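Local coordinates for protein nicotinamide riboside transporter PnuC (Neisseria mucosa ATCC 25996, PDB 4QTN) that probably carries nicotinamide riboside, a vitamin B3 form, across the inner membrane as a homotrimeric transporter, at residues A43-V54 / P209-N220; W6-G14 / G113-V121. One frame throughout, in Å; residues are numbered along the deposited sequence.

Interaction 1: residues A43-V54 / P209-N220; sequences ASVAAVTGILCV and PLLLMYVMYLCN. With NNR (Nicotinamide riboside), chain I.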
loop_
_atom_site.group_PDB
_atom_site.type_symbol
_atom_site.label_atom_id
_atom_site.label_comp_id
_atom_site.label_asym_id
_atom_site.label_seq_id
_atom_site.Cartn_x
_atom_site.Cartn_y
_atom_site.Cartn_z
ATOM N N ALA C 43 11.146 -5.282 22.290
ATOM C CA ALA C 43 10.416 -4.811 21.121
ATOM C C ALA C 43 9.507 -5.897 20.536
ATOM O O ALA C 43 8.452 -5.598 19.964
ATOM C CB ALA C 43 11.380 -4.288 20.066
ATOM N N SER C 44 9.894 -7.158 20.702
ATOM C CA SER C 44 9.052 -8.241 20.224
ATOM C C SER C 44 7.822 -8.487 21.090
ATOM O O SER C 44 6.753 -8.744 20.561
ATOM C CB SER C 44 9.845 -9.504 19.973
ATOM O OG SER C 44 10.284 -9.512 18.634
ATOM N N VAL C 45 7.965 -8.352 22.411
ATOM C CA VAL C 45 6.790 -8.262 23.297
ATOM C C VAL C 45 5.976 -7.015 22.931
ATOM O O VAL C 45 4.752 -7.061 22.863
ATOM C CB VAL C 45 7.177 -8.205 24.801
ATOM C CG1 VAL C 45 5.982 -7.826 25.640
ATOM C CG2 VAL C 45 7.701 -9.538 25.262
ATOM N N ALA C 46 6.673 -5.911 22.666
ATOM C CA ALA C 46 6.017 -4.654 22.341
ATOM C C ALA C 46 5.199 -4.758 21.057
ATOM O O ALA C 46 4.215 -4.056 20.899
ATOM C CB ALA C 46 7.029 -3.513 22.255
ATOM N N ALA C 47 5.589 -5.649 20.154
ATOM C CA ALA C 47 4.806 -5.867 18.944
ATOM C C ALA C 47 3.613 -6.764 19.206
ATOM O O ALA C 47 2.483 -6.349 19.024
ATOM C CB ALA C 47 5.666 -6.428 17.844
ATOM N N VAL C 48 3.868 -7.976 19.687
ATOM C CA VAL C 48 2.789 -8.926 20.019
ATOM C C VAL C 48 1.637 -8.307 20.844
ATOM O O VAL C 48 0.470 -8.407 20.455
ATOM C CB VAL C 48 3.326 -10.195 20.707
ATOM C CG1 VAL C 48 2.186 -11.024 21.283
ATOM C CG2 VAL C 48 4.115 -11.010 19.713
ATOM N N THR C 49 1.966 -7.696 21.986
ATOM C CA THR C 49 1.028 -6.795 22.661
ATOM C C THR C 49 1.119 -5.496 21.921
ATOM O O THR C 49 2.101 -4.801 22.036
ATOM C CB THR C 49 1.392 -6.551 24.157
ATOM O OG1 THR C 49 2.640 -5.853 24.254
ATOM C CG2 THR C 49 1.493 -7.863 24.922
ATOM N N GLY C 50 0.132 -5.195 21.108
ATOM C CA GLY C 50 0.211 -4.026 20.273
ATOM C C GLY C 50 -0.389 -4.333 18.959
ATOM O O GLY C 50 -1.214 -3.582 18.458
ATOM N N ILE C 51 -0.002 -5.469 18.399
ATOM C CA ILE C 51 -0.758 -6.051 17.300
ATOM C C ILE C 51 -2.114 -6.486 17.827
ATOM O O ILE C 51 -3.143 -6.148 17.250
ATOM C CB ILE C 51 -0.015 -7.224 16.635
ATOM C CG1 ILE C 51 1.005 -6.689 15.635
ATOM C CG2 ILE C 51 -0.988 -8.125 15.907
ATOM C CD1 ILE C 51 2.160 -7.630 15.367
ATOM N N LEU C 52 -2.116 -7.158 18.978
ATOM C CA LEU C 52 -3.357 -7.450 19.669
ATOM C C LEU C 52 -4.139 -6.183 20.063
ATOM O O LEU C 52 -5.361 -6.143 19.901
ATOM C CB LEU C 52 -3.135 -8.377 20.869
ATOM C CG LEU C 52 -3.101 -9.853 20.455
ATOM C CD1 LEU C 52 -1.684 -10.387 20.495
ATOM C CD2 LEU C 52 -4.030 -10.712 21.298
ATOM N N CYS C 53 -3.441 -5.140 20.539
ATOM C CA CYS C 53 -4.141 -3.907 20.908
ATOM C C CYS C 53 -4.982 -3.401 19.747
ATOM O O CYS C 53 -6.203 -3.341 19.846
ATOM C CB CYS C 53 -3.196 -2.822 21.387
ATOM S SG CYS C 53 -4.054 -1.283 21.859
ATOM N N VAL C 54 -4.336 -3.085 18.635
ATOM C CA VAL C 54 -5.034 -2.472 17.503
ATOM C C VAL C 54 -6.028 -3.397 16.781
ATOM O O VAL C 54 -7.055 -2.943 16.292
ATOM C CB VAL C 54 -4.065 -1.863 16.492
ATOM C CG1 VAL C 54 -3.219 -0.781 17.170
ATOM C CG2 VAL C 54 -3.200 -2.954 15.871
ATOM N N PRO C 209 11.213 -5.785 14.902
ATOM C CA PRO C 209 9.889 -6.137 15.409
ATOM C C PRO C 209 8.895 -4.966 15.345
ATOM O O PRO C 209 7.707 -5.179 15.087
ATOM C CB PRO C 209 10.157 -6.535 16.864
ATOM C CG PRO C 209 11.592 -6.918 16.899
ATOM C CD PRO C 209 12.271 -6.031 15.904
ATOM N N LEU C 210 9.378 -3.742 15.546
ATOM C CA LEU C 210 8.476 -2.591 15.607
ATOM C C LEU C 210 8.239 -1.913 14.250
ATOM O O LEU C 210 7.132 -1.438 13.980
ATOM C CB LEU C 210 8.923 -1.584 16.672
ATOM C CG LEU C 210 8.944 -2.097 18.119
ATOM C CD1 LEU C 210 9.133 -0.953 19.101
ATOM C CD2 LEU C 210 7.683 -2.883 18.451
ATOM N N LEU C 211 9.266 -1.879 13.399
ATOM C CA LEU C 211 9.074 -1.472 12.014
ATOM C C LEU C 211 8.101 -2.421 11.338
ATOM O O LEU C 211 7.208 -1.985 10.613
ATOM C CB LEU C 211 10.401 -1.440 11.253
ATOM C CG LEU C 211 10.336 -1.210 9.732
ATOM C CD1 LEU C 211 9.411 -0.049 9.354
ATOM C CD2 LEU C 211 11.729 -0.988 9.177
ATOM N N LEU C 212 8.261 -3.723 11.587
ATOM C CA LEU C 212 7.314 -4.698 11.058
ATOM C C LEU C 212 5.945 -4.511 11.670
ATOM O O LEU C 212 4.931 -4.600 10.977
ATOM C CB LEU C 212 7.798 -6.134 11.254
ATOM C CG LEU C 212 8.189 -6.879 9.969
ATOM C CD1 LEU C 212 8.202 -8.369 10.224
ATOM C CD2 LEU C 212 7.259 -6.567 8.808
HETATM N N MSE C 213 5.916 -4.219 12.968
HETATM C CA MSE C 213 4.666 -3.956 13.650
HETATM C C MSE C 213 3.871 -2.868 12.951
HETATM O O MSE C 213 2.678 -3.038 12.707
HETATM C CB MSE C 213 4.906 -3.571 15.086
HETATM C CG MSE C 213 3.566 -3.269 15.711
HETATM SE SE MSE C 213 3.855 -2.603 17.512
HETATM C CE MSE C 213 4.535 -0.827 17.022
ATOM N N TYR C 214 4.520 -1.749 12.615
ATOM C CA TYR C 214 3.819 -0.646 11.947
ATOM C C TYR C 214 3.330 -0.945 10.547
ATOM O O TYR C 214 2.395 -0.303 10.080
ATOM C CB TYR C 214 4.620 0.654 11.985
ATOM C CG TYR C 214 4.330 1.418 13.213
ATOM C CD1 TYR C 214 3.250 2.281 13.269
ATOM C CD2 TYR C 214 5.052 1.189 14.373
ATOM C CE1 TYR C 214 2.922 2.936 14.439
ATOM C CE2 TYR C 214 4.743 1.846 15.550
ATOM C CZ TYR C 214 3.671 2.714 15.582
ATOM O OH TYR C 214 3.350 3.368 16.750
ATOM N N VAL C 215 3.929 -1.929 9.877
ATOM C CA VAL C 215 3.359 -2.397 8.618
ATOM C C VAL C 215 2.065 -3.160 8.884
ATOM O O VAL C 215 1.063 -2.923 8.224
ATOM C CB VAL C 215 4.348 -3.227 7.780
ATOM C CG1 VAL C 215 3.682 -3.762 6.510
ATOM C CG2 VAL C 215 5.539 -2.374 7.414
HETATM N N MSE C 216 2.068 -4.019 9.903
HETATM C CA MSE C 216 0.859 -4.778 10.263
HETATM C C MSE C 216 -0.208 -3.839 10.770
HETATM O O MSE C 216 -1.392 -4.047 10.523
HETATM C CB MSE C 216 1.182 -5.855 11.281
HETATM C CG MSE C 216 2.390 -6.659 10.814
HETATM SE SE MSE C 216 2.924 -7.956 12.207
HETATM C CE MSE C 216 4.176 -9.021 11.126
ATOM N N TYR C 217 0.211 -2.785 11.463
ATOM C CA TYR C 217 -0.694 -1.713 11.866
ATOM C C TYR C 217 -1.430 -1.095 10.684
ATOM O O TYR C 217 -2.625 -0.841 10.771
ATOM C CB TYR C 217 0.062 -0.615 12.613
ATOM C CG TYR C 217 0.168 -0.850 14.085
ATOM C CD1 TYR C 217 -0.042 -2.124 14.622
ATOM C CD2 TYR C 217 0.516 0.195 14.960
ATOM C CE1 TYR C 217 0.071 -2.354 15.984
ATOM C CE2 TYR C 217 0.637 -0.025 16.331
ATOM C CZ TYR C 217 0.409 -1.305 16.838
ATOM O OH TYR C 217 0.517 -1.543 18.190
ATOM N N LEU C 218 -0.701 -0.827 9.598
ATOM C CA LEU C 218 -1.254 -0.161 8.426
ATOM C C LEU C 218 -2.353 -1.007 7.789
ATOM O O LEU C 218 -3.449 -0.504 7.480
ATOM C CB LEU C 218 -0.144 0.122 7.399
ATOM C CG LEU C 218 -0.253 1.181 6.267
ATOM C CD1 LEU C 218 0.355 0.615 4.989
ATOM C CD2 LEU C 218 -1.662 1.744 5.995
ATOM N N CYS C 219 -2.070 -2.288 7.595
ATOM C CA CYS C 219 -3.074 -3.198 7.085
ATOM C C CYS C 219 -4.326 -3.135 7.953
ATOM O O CYS C 219 -5.414 -2.773 7.473
ATOM C CB CYS C 219 -2.535 -4.613 7.050
ATOM S SG CYS C 219 -1.085 -4.801 6.006
ATOM N N ASN C 220 -4.155 -3.447 9.238
ATOM C CA ASN C 220 -5.253 -3.481 10.192
ATOM C C ASN C 220 -6.038 -2.172 10.246
ATOM O O ASN C 220 -7.254 -2.181 10.418
ATOM C CB ASN C 220 -4.721 -3.860 11.573
ATOM C CG ASN C 220 -5.698 -3.542 12.695
ATOM O OD1 ASN C 220 -6.649 -4.310 12.953
ATOM N ND2 ASN C 220 -5.459 -2.402 13.401
HETATM O O2R NNR I . -5.070 2.205 21.753
HETATM C C2R NNR I . -3.961 2.289 20.700
HETATM C C3R NNR I . -2.602 2.475 21.385
HETATM O O3R NNR I . -2.781 3.111 22.571
HETATM C C4R NNR I . -1.809 3.370 20.457
HETATM C C5R NNR I . -0.894 2.547 19.458
HETATM O O5R NNR I . -0.466 3.438 18.374
HETATM O O4R NNR I . -2.697 4.064 19.802
HETATM C C1R NNR I . -4.114 3.313 19.916
HETATM N N1 NNR I . -4.577 2.916 18.572
HETATM C C2 NNR I . -3.697 2.894 17.481
HETATM C C6 NNR I . -5.890 2.553 18.382
HETATM C C5 NNR I . -6.330 2.157 17.095
HETATM C C4 NNR I . -5.462 2.156 16.026
HETATM C C3 NNR I . -4.156 2.501 16.203
HETATM C C7 NNR I . -3.220 2.445 15.008
HETATM O O7 NNR I . -2.227 3.109 14.979
HETATM N N7 NNR I . -3.529 1.571 13.909
#
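Tyr217 meets Gly50 and Val54 where two transmembrane helices, 41-59 and 208-234, pack nearly parallel beside the nicotinamide riboside pocket; the axes of the two segments come within 8.8 Å at an angle of 15°. Polar contact centres on the carbonyl of Gly50. Tyr217 OH donates to Gly50 O at 2.7 Å, coming from above the carbonyl plane rather than along a lone pair, while the backbone N of Val54 approaches the same oxygen from the opposite face. Two bonds thus grip this acceptor, at a kink where the N of Gly50 lacks its bond to the preceding turn. A weak bond runs from Asn220 ND2 to Val54 O at 3.3 Å.

Aliphatic carbons lie over both faces of the Tyr217 ring. Val54 CG1 lies over one face, a CH-pi contact 3.9 Å from the ring centroid and 20° off the normal, and Met213 CG of the tyrosine's own helix covers the other. Asn189 of helix 181-198 also touches Tyr217 and hydrogen-bonds the ligand.

Apolar contacts fill the rest. Pro209 and Leu210 lie against Ala43, whose CB is 3.8 Å from Leu210 CG. Selenomethionine Met213 has CG anti to its N (chi1 178°) and bends at chi3, which lays SE against the Ala47 backbone; Met216, also selenomethionine, reaches Ile51 CD1 with an extended chain.

Both Tyr217 and Val54 are ligand-site residues. Both branches of Val54 touch Tyr217; CG2 also meets Asn220 ND2, and Val54 CG1 also reaches C3 of the nicotinamide ring at 3.5 Å.

Interaction 2: residues W6-G14 / G113-V121; sequences WWKRELFGG and GETAETEEV. With BOG (octyl beta-D-glucopyranoside), chain J.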
loop_
_atom_site.group_PDB
_atom_site.type_symbol
_atom_site.label_atom_id
_atom_site.label_comp_id
_atom_site.label_asym_id
_atom_site.label_seq_id
_atom_site.Cartn_x
_atom_site.Cartn_y
_atom_site.Cartn_z
ATOM N N TRP C 6 -15.563 -14.625 31.353
ATOM C CA TRP C 6 -15.517 -13.378 30.618
ATOM C C TRP C 6 -14.291 -13.306 29.750
ATOM O O TRP C 6 -14.376 -12.962 28.574
ATOM C CB TRP C 6 -15.545 -12.171 31.550
ATOM C CG TRP C 6 -15.645 -10.882 30.786
ATOM C CD1 TRP C 6 -16.775 -10.342 30.239
ATOM C CD2 TRP C 6 -14.565 -10.004 30.420
ATOM N NE1 TRP C 6 -16.475 -9.169 29.584
ATOM C CE2 TRP C 6 -15.128 -8.937 29.679
ATOM C CE3 TRP C 6 -13.184 -10.003 30.664
ATOM C CZ2 TRP C 6 -14.359 -7.886 29.177
ATOM C CZ3 TRP C 6 -12.418 -8.953 30.159
ATOM C CH2 TRP C 6 -13.014 -7.907 29.433
ATOM N N TRP C 7 -13.140 -13.613 30.330
ATOM C CA TRP C 7 -11.901 -13.528 29.595
ATOM C C TRP C 7 -11.945 -14.446 28.399
ATOM O O TRP C 7 -11.339 -14.167 27.381
ATOM C CB TRP C 7 -10.715 -13.863 30.485
ATOM C CG TRP C 7 -10.089 -12.653 31.105
ATOM C CD1 TRP C 7 -9.914 -12.405 32.442
ATOM C CD2 TRP C 7 -9.564 -11.512 30.413
ATOM N NE1 TRP C 7 -9.301 -11.187 32.623
ATOM C CE2 TRP C 7 -9.076 -10.616 31.395
ATOM C CE3 TRP C 7 -9.443 -11.165 29.058
ATOM C CZ2 TRP C 7 -8.489 -9.390 31.064
ATOM C CZ3 TRP C 7 -8.858 -9.942 28.732
ATOM C CH2 TRP C 7 -8.391 -9.071 29.733
ATOM N N LYS C 8 -12.711 -15.528 28.517
ATOM C CA LYS C 8 -12.841 -16.505 27.438
ATOM C C LYS C 8 -13.597 -15.888 26.261
ATOM O O LYS C 8 -13.229 -16.084 25.115
ATOM C CB LYS C 8 -13.542 -17.790 27.937
ATOM C CG LYS C 8 -13.313 -19.035 27.072
ATOM C CD LYS C 8 -14.367 -19.170 25.959
ATOM C CE LYS C 8 -13.955 -20.198 24.895
ATOM N NZ LYS C 8 -14.727 -20.093 23.612
ATOM N N ARG C 9 -14.625 -15.105 26.569
ATOM C CA ARG C 9 -15.420 -14.395 25.555
ATOM C C ARG C 9 -14.617 -13.335 24.799
ATOM O O ARG C 9 -14.557 -13.335 23.551
ATOM C CB ARG C 9 -16.610 -13.719 26.216
ATOM C CG ARG C 9 -17.840 -14.575 26.296
ATOM C CD ARG C 9 -18.991 -13.757 26.800
ATOM N NE ARG C 9 -20.241 -14.349 26.401
ATOM C CZ ARG C 9 -21.115 -13.779 25.578
ATOM N NH1 ARG C 9 -20.895 -12.561 25.077
ATOM N NH2 ARG C 9 -22.231 -14.420 25.276
ATOM N N GLU C 10 -14.041 -12.405 25.554
ATOM C CA GLU C 10 -13.267 -11.341 24.981
ATOM C C GLU C 10 -12.180 -11.847 24.028
ATOM O O GLU C 10 -12.019 -11.310 22.940
ATOM C CB GLU C 10 -12.650 -10.501 26.059
ATOM C CG GLU C 10 -12.147 -9.191 25.542
ATOM C CD GLU C 10 -13.247 -8.162 25.380
ATOM O OE1 GLU C 10 -14.402 -8.442 25.775
ATOM O OE2 GLU C 10 -12.950 -7.060 24.876
ATOM N N LEU C 11 -11.454 -12.888 24.435
ATOM C CA LEU C 11 -10.279 -13.351 23.689
ATOM C C LEU C 11 -10.623 -14.216 22.497
ATOM O O LEU C 11 -9.889 -14.239 21.516
ATOM C CB LEU C 11 -9.326 -14.132 24.594
ATOM C CG LEU C 11 -8.502 -13.441 25.680
ATOM C CD1 LEU C 11 -7.421 -14.412 26.108
ATOM C CD2 LEU C 11 -7.884 -12.129 25.202
ATOM N N PHE C 12 -11.697 -14.975 22.600
ATOM C CA PHE C 12 -11.959 -16.010 21.612
ATOM C C PHE C 12 -13.314 -15.844 20.928
ATOM O O PHE C 12 -13.624 -16.558 19.970
ATOM C CB PHE C 12 -11.815 -17.411 22.240
ATOM C CG PHE C 12 -10.424 -17.699 22.782
ATOM C CD1 PHE C 12 -9.401 -18.119 21.934
ATOM C CD2 PHE C 12 -10.139 -17.533 24.138
ATOM C CE1 PHE C 12 -8.127 -18.365 22.428
ATOM C CE2 PHE C 12 -8.865 -17.765 24.629
ATOM C CZ PHE C 12 -7.862 -18.186 23.774
ATOM N N GLY C 13 -14.089 -14.858 21.384
ATOM C CA GLY C 13 -15.482 -14.716 20.976
ATOM C C GLY C 13 -15.666 -13.891 19.728
ATOM O O GLY C 13 -15.167 -12.773 19.629
ATOM N N GLY C 14 -16.385 -14.452 18.766
ATOM C CA GLY C 14 -16.957 -13.667 17.681
ATOM C C GLY C 14 -15.955 -13.103 16.699
ATOM O O GLY C 14 -16.172 -12.027 16.151
ATOM N N GLY C 113 -23.765 -7.614 19.554
ATOM C CA GLY C 113 -23.213 -7.955 18.238
ATOM C C GLY C 113 -23.689 -9.318 17.809
ATOM O O GLY C 113 -23.905 -10.191 18.644
ATOM N N GLU C 114 -23.830 -9.512 16.497
ATOM C CA GLU C 114 -24.832 -10.455 15.953
ATOM C C GLU C 114 -24.766 -11.909 16.418
ATOM O O GLU C 114 -25.789 -12.563 16.499
ATOM C CB GLU C 114 -24.911 -10.371 14.427
ATOM C CG GLU C 114 -26.183 -9.694 13.919
ATOM C CD GLU C 114 -26.097 -9.302 12.459
ATOM O OE1 GLU C 114 -25.510 -8.237 12.163
ATOM O OE2 GLU C 114 -26.629 -10.050 11.611
ATOM N N THR C 115 -23.562 -12.401 16.711
ATOM C CA THR C 115 -23.378 -13.737 17.315
ATOM C C THR C 115 -23.711 -13.705 18.806
ATOM O O THR C 115 -24.123 -14.716 19.396
ATOM C CB THR C 115 -21.918 -14.234 17.157
ATOM O OG1 THR C 115 -21.001 -13.169 17.478
ATOM C CG2 THR C 115 -21.658 -14.730 15.722
ATOM N N ALA C 116 -23.520 -12.538 19.410
ATOM C CA ALA C 116 -23.602 -12.387 20.856
ATOM C C ALA C 116 -22.605 -13.292 21.587
ATOM O O ALA C 116 -22.923 -13.839 22.608
ATOM C CB ALA C 116 -25.033 -12.634 21.349
ATOM N N GLU C 117 -21.401 -13.448 21.036
ATOM C CA GLU C 117 -20.337 -14.221 21.702
ATOM C C GLU C 117 -19.329 -13.287 22.372
ATOM O O GLU C 117 -18.354 -13.742 22.993
ATOM C CB GLU C 117 -19.590 -15.102 20.704
ATOM C CG GLU C 117 -20.393 -16.211 20.066
ATOM C CD GLU C 117 -19.558 -17.030 19.085
ATOM O OE1 GLU C 117 -18.498 -16.528 18.628
ATOM O OE2 GLU C 117 -19.959 -18.173 18.766
ATOM N N THR C 118 -19.543 -11.983 22.193
ATOM C CA THR C 118 -18.687 -10.953 22.774
ATOM C C THR C 118 -19.454 -9.612 22.846
ATOM O O THR C 118 -20.642 -9.549 22.530
ATOM C CB THR C 118 -17.362 -10.800 21.980
ATOM O OG1 THR C 118 -16.392 -10.115 22.785
ATOM C CG2 THR C 118 -17.584 -10.039 20.633
ATOM N N GLU C 119 -18.783 -8.562 23.290
ATOM C CA GLU C 119 -19.396 -7.262 23.358
ATOM C C GLU C 119 -18.589 -6.283 22.523
ATOM O O GLU C 119 -17.373 -6.246 22.637
ATOM C CB GLU C 119 -19.497 -6.806 24.813
ATOM C CG GLU C 119 -20.375 -7.717 25.691
ATOM C CD GLU C 119 -19.604 -8.401 26.841
ATOM O OE1 GLU C 119 -18.966 -7.679 27.649
ATOM O OE2 GLU C 119 -19.674 -9.659 26.960
ATOM N N GLU C 120 -19.266 -5.573 21.608
ATOM C CA GLU C 120 -18.633 -4.508 20.784
ATOM C C GLU C 120 -19.101 -3.124 21.209
ATOM O O GLU C 120 -20.293 -2.914 21.438
ATOM C CB GLU C 120 -18.899 -4.702 19.266
ATOM C CG GLU C 120 -20.012 -5.691 18.915
ATOM C CD GLU C 120 -20.822 -5.302 17.668
ATOM O OE1 GLU C 120 -21.513 -4.269 17.710
ATOM O OE2 GLU C 120 -20.820 -6.070 16.668
ATOM N N VAL C 121 -18.151 -2.187 21.303
ATOM C CA VAL C 121 -18.427 -0.756 21.570
ATOM C C VAL C 121 -19.375 -0.160 20.525
ATOM O O VAL C 121 -19.435 -0.639 19.382
ATOM C CB VAL C 121 -17.109 0.072 21.605
ATOM C CG1 VAL C 121 -16.671 0.465 20.201
ATOM C CG2 VAL C 121 -17.251 1.295 22.494
HETATM C C1 BOG J . -13.168 -18.919 16.781
HETATM O O1 BOG J . -11.957 -18.426 16.326
HETATM C C2 BOG J . -14.237 -17.843 16.649
HETATM O O2 BOG J . -13.917 -16.663 17.479
HETATM C C3 BOG J . -15.564 -18.364 17.073
HETATM O O3 BOG J . -16.540 -17.281 16.944
HETATM C C4 BOG J . -16.000 -19.548 16.273
HETATM O O4 BOG J . -17.169 -20.133 16.877
HETATM C C5 BOG J . -14.917 -20.636 16.088
HETATM O O5 BOG J . -13.504 -20.143 15.980
HETATM C C6 BOG J . -15.239 -21.372 14.836
HETATM O O6 BOG J . -14.716 -22.696 14.887
HETATM C "C1'" BOG J . -11.017 -18.052 17.368
HETATM C "C2'" BOG J . -9.998 -17.040 16.753
HETATM C "C3'" BOG J . -8.931 -16.693 17.762
HETATM C "C4'" BOG J . -7.847 -15.828 17.047
HETATM C "C5'" BOG J . -6.749 -15.381 18.059
HETATM C "C6'" BOG J . -7.373 -14.473 19.148
HETATM C "C7'" BOG J . -6.899 -14.912 20.556
HETATM C "C8'" BOG J . -5.692 -14.033 21.039
#
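Arg9 runs extended from CG to NE (chi2 -173°, chi3 157°), which carries its guanidinium along the backbone of Ala116 to Thr118, and Glu119 bends at chi2 (117°), bringing its carboxylate to Arg9 and Trp6. Arg9 NH2 donates to Ala116 O at 2.8 Å, the acceptor standing tilted from the guanidinium plane, while Glu117 CA lies over one guanidinium face. The two oxygens of Glu119 divide their partners: OE2 makes a long salt bridge to Arg9 NH1 at 3.7 Å, and OE1 accepts a weak bond from Trp6 NE1 at 3.5 Å, in the plane of the indole.

The contact ties the N-terminal helix 4-12 and the residues just after it to the loop joining helices 85-107 and 128-147, inferred to be cytoplasmic. Gly13 leaves helical geometry and its CA comes 3.6 Å from Glu117 O. Lys61 NZ bridges the two sides by hydrogen bonds to Thr118 OG1 and the carbonyls of Glu10 and Gly13, and Glu10 OE2 accepts from Ser63 N.

At Gly14 an octyl glucoside sugar joins in. Glu117 OE1 accepts weakly from Gly14 N at 3.0 Å. The same Glu117 OE1 accepts from BOG O3 at 2.7 Å, while BOG O2 donates to Phe12 O.

The centres of interactions 1 and 2 lie about 22 Å apart, and their nearest atoms, about 6 Å apart, do not touch. Along the chain they alternate: 6-14 comes first, then 43-54, then 113-121 and finally 209-220. Interaction 1 is wholly buried, its centre about 9 Å from the centre of the chain, and joins two membrane-spanning helices at the substrate site; the centre of interaction 2 is about 20 Å from the chain centre, and this contact is partly buried, at a loop inferred to be cytoplasmic. Helix 64-80 is a common neighbour, touching side chains of 6-14, 43-54 and 209-220. One contact therefore helps shape the pocket, while the other fastens the N-terminal helix to a peripheral loop.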